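Local coordinates for kinetochore protein Mis16 (Schizosaccharomyces japonicus, PDB 4XYH) that recognises histone H4 and the CENP-A-specific chaperone Scm3 as a WD-repeat beta-propeller, and probably helps deliver CENP-A to centromeres, at residues N315-L318 and H319-E322. Residues are numbered along the deposited sequence; the frame is centred on the assembly and turned at random.
Sequences NQRL and HTLE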
ATOM      1  N   ASN A 315     -12.054  -5.994 -21.065  1.00 28.41           N
ATOM      2  CA  ASN A 315     -12.298  -5.083 -22.175  1.00 28.63           C
ATOM      3  C   ASN A 315     -13.375  -4.067 -21.846  1.00 26.63           C
ATOM      4  O   ASN A 315     -13.622  -3.149 -22.618  1.00 32.88           O
ATOM      5  CB  ASN A 315     -12.707  -5.861 -23.419  1.00 27.13           C
ATOM      6  CG  ASN A 315     -13.891  -6.772 -23.156  1.00 41.19           C
ATOM      7  OD1 ASN A 315     -13.716  -7.928 -22.751  1.00 43.66           O
ATOM      8  ND2 ASN A 315     -15.108  -6.249 -23.352  1.00 35.52           N
ATOM      9  N   GLN A 316     -14.032  -4.244 -20.709  1.00 26.80           N
ATOM     10  CA  GLN A 316     -15.097  -3.336 -20.312  1.00 28.36           C
ATOM     11  C   GLN A 316     -15.200  -3.269 -18.790  1.00 29.60           C
ATOM     12  O   GLN A 316     -15.598  -4.229 -18.119  1.00 23.49           O
ATOM     13  CB  GLN A 316     -16.436  -3.758 -20.936  1.00 27.99           C
ATOM     14  CG  GLN A 316     -17.600  -2.888 -20.532  1.00 27.77           C
ATOM     15  CD  GLN A 316     -18.937  -3.463 -20.975  1.00 36.80           C
ATOM     16  OE1 GLN A 316     -18.983  -4.482 -21.668  1.00 39.48           O
ATOM     17  NE2 GLN A 316     -20.032  -2.822 -20.566  1.00 36.67           N
ATOM     18  N   ARG A 317     -14.812  -2.110 -18.277  1.00 22.96           N
ATOM     19  CA  ARG A 317     -14.848  -1.765 -16.865  1.00 24.30           C
ATOM     20  C   ARG A 317     -16.211  -2.072 -16.200  1.00 29.58           C
ATOM     21  O   ARG A 317     -17.247  -1.928 -16.838  1.00 30.67           O
ATOM     22  CB  ARG A 317     -14.495  -0.284 -16.786  1.00 22.67           C
ATOM     23  CG  ARG A 317     -14.623   0.382 -15.487  1.00 28.11           C
ATOM     24  CD  ARG A 317     -14.365   1.877 -15.700  1.00 26.71           C
ATOM     25  NE  ARG A 317     -13.101   2.153 -16.384  1.00 21.80           N
ATOM     26  CZ  ARG A 317     -12.494   3.334 -16.339  1.00 23.27           C
ATOM     27  NH1 ARG A 317     -13.036   4.322 -15.638  1.00 24.60           N
ATOM     28  NH2 ARG A 317     -11.349   3.533 -16.974  1.00 22.68           N
ATOM     29  N   LEU A 318     -16.219  -2.523 -14.945  1.00 26.24           N
ATOM     30  CA  LEU A 318     -17.477  -2.734 -14.214  1.00 25.39           C
ATOM     31  C   LEU A 318     -18.128  -1.423 -13.791  1.00 28.87           C
ATOM     32  O   LEU A 318     -19.331  -1.238 -13.923  1.00 28.91           O
ATOM     33  CB  LEU A 318     -17.257  -3.583 -12.961  1.00 25.03           C
ATOM     34  CG  LEU A 318     -16.875  -5.045 -13.158  1.00 27.02           C
ATOM     35  CD1 LEU A 318     -16.598  -5.710 -11.818  1.00 22.07           C
ATOM     36  CD2 LEU A 318     -18.000  -5.758 -13.881  1.00 28.55           C
ATOM     37  N   HIS A 319     -17.331  -0.523 -13.243  1.00 29.67           N
ATOM     38  CA  HIS A 319     -17.883   0.663 -12.603  1.00 25.91           C
ATOM     39  C   HIS A 319     -16.763   1.663 -12.406  1.00 24.55           C
ATOM     40  O   HIS A 319     -15.590   1.302 -12.476  1.00 26.08           O
ATOM     41  CB  HIS A 319     -18.542   0.305 -11.263  1.00 25.59           C
ATOM     42  CG  HIS A 319     -19.324   1.427 -10.655  1.00 33.68           C
ATOM     43  ND1 HIS A 319     -20.531   1.858 -11.172  1.00 46.72           N
ATOM     44  CD2 HIS A 319     -19.062   2.228  -9.597  1.00 39.48           C
ATOM     45  CE1 HIS A 319     -20.979   2.868 -10.448  1.00 45.53           C
ATOM     46  NE2 HIS A 319     -20.107   3.117  -9.486  1.00 41.71           N
ATOM     47  N   THR A 320     -17.121   2.918 -12.165  1.00 30.89           N
ATOM     48  CA  THR A 320     -16.135   3.950 -11.905  1.00 23.42           C
ATOM     49  C   THR A 320     -16.464   4.686 -10.615  1.00 28.31           C
ATOM     50  O   THR A 320     -17.547   5.246 -10.488  1.00 28.60           O
ATOM     51  CB  THR A 320     -16.055   4.939 -13.058  1.00 20.70           C
ATOM     52  OG1 THR A 320     -15.803   4.226 -14.268  1.00 27.36           O
ATOM     53  CG2 THR A 320     -14.923   5.942 -12.835  1.00 27.57           C
ATOM     54  N   LEU A 321     -15.538   4.670  -9.655  1.00 24.46           N
ATOM     55  CA  LEU A 321     -15.726   5.406  -8.412  1.00 23.51           C
ATOM     56  C   LEU A 321     -15.203   6.819  -8.576  1.00 27.25           C
ATOM     57  O   LEU A 321     -14.012   7.012  -8.807  1.00 29.52           O
ATOM     58  CB  LEU A 321     -15.015   4.721  -7.241  1.00 25.68           C
ATOM     59  CG  LEU A 321     -15.330   3.247  -7.022  1.00 25.19           C
ATOM     60  CD1 LEU A 321     -14.506   2.681  -5.877  1.00 22.10           C
ATOM     61  CD2 LEU A 321     -16.821   3.070  -6.753  1.00 29.42           C
ATOM     62  N   GLU A 322     -16.083   7.808  -8.456  1.00 28.89           N
ATOM     63  CA  GLU A 322     -15.662   9.204  -8.530  1.00 30.17           C
ATOM     64  C   GLU A 322     -15.845   9.919  -7.195  1.00 28.94           C
ATOM     65  O   GLU A 322     -16.720   9.573  -6.406  1.00 32.96           O
ATOM     66  CB  GLU A 322     -16.436   9.920  -9.624  1.00 27.55           C
ATOM     67  CG  GLU A 322     -16.676   9.025 -10.801  1.00 36.82           C
ATOM     68  CD  GLU A 322     -16.888   9.780 -12.083  1.00 44.70           C
ATOM     69  OE1 GLU A 322     -15.925  10.424 -12.565  1.00 48.73           O
ATOM     70  OE2 GLU A 322     -18.020   9.720 -12.609  1.00 51.69           O
TER
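With CG of Arg317 set opposite the backbone N (chi1 172°) and the chain bent at chi3, the guanidinium swings round to Thr320, three residues on. OG1 of Thr320 lies beside its own backbone N, opposite the carbonyl carbon, and the hydroxyl comes within bonding distance of NH1. NH1 of Arg317 donates to OG1 of Thr320 over 3.1 Å in an almost straight bond of 169°, with the oxygen at the guanidinium edge and only 5° out of its plane. The methylene carbons of Arg317 also touch the strand, CG 3.3 Å from the carbonyl O of His319. Arginine suits the place because its side chain touches Ala307 and Trp309 while its guanidinium can donate in more than one direction, to Thr320 and weakly to the carbonyl O of Ala279; a threonine hydroxyl is short enough to sit near the backbone and still accept. The loop of residues 315-318 leads into strand 319-321, an outermost strand of a four-stranded antiparallel blade in this WD-repeat beta-propeller, paired with strand 306-310 through backbone bonds such as Leu321 to Val306. Were Arg317 an alanine, the Thr320 hydroxyl would probably lose this donor and Trp309 a neighbour. The imidazole of His319 can offer NE2 to Glu373 while its ring edge meets CD2 of Leu321, whose branched, apolar side chain is buried and touches Val306.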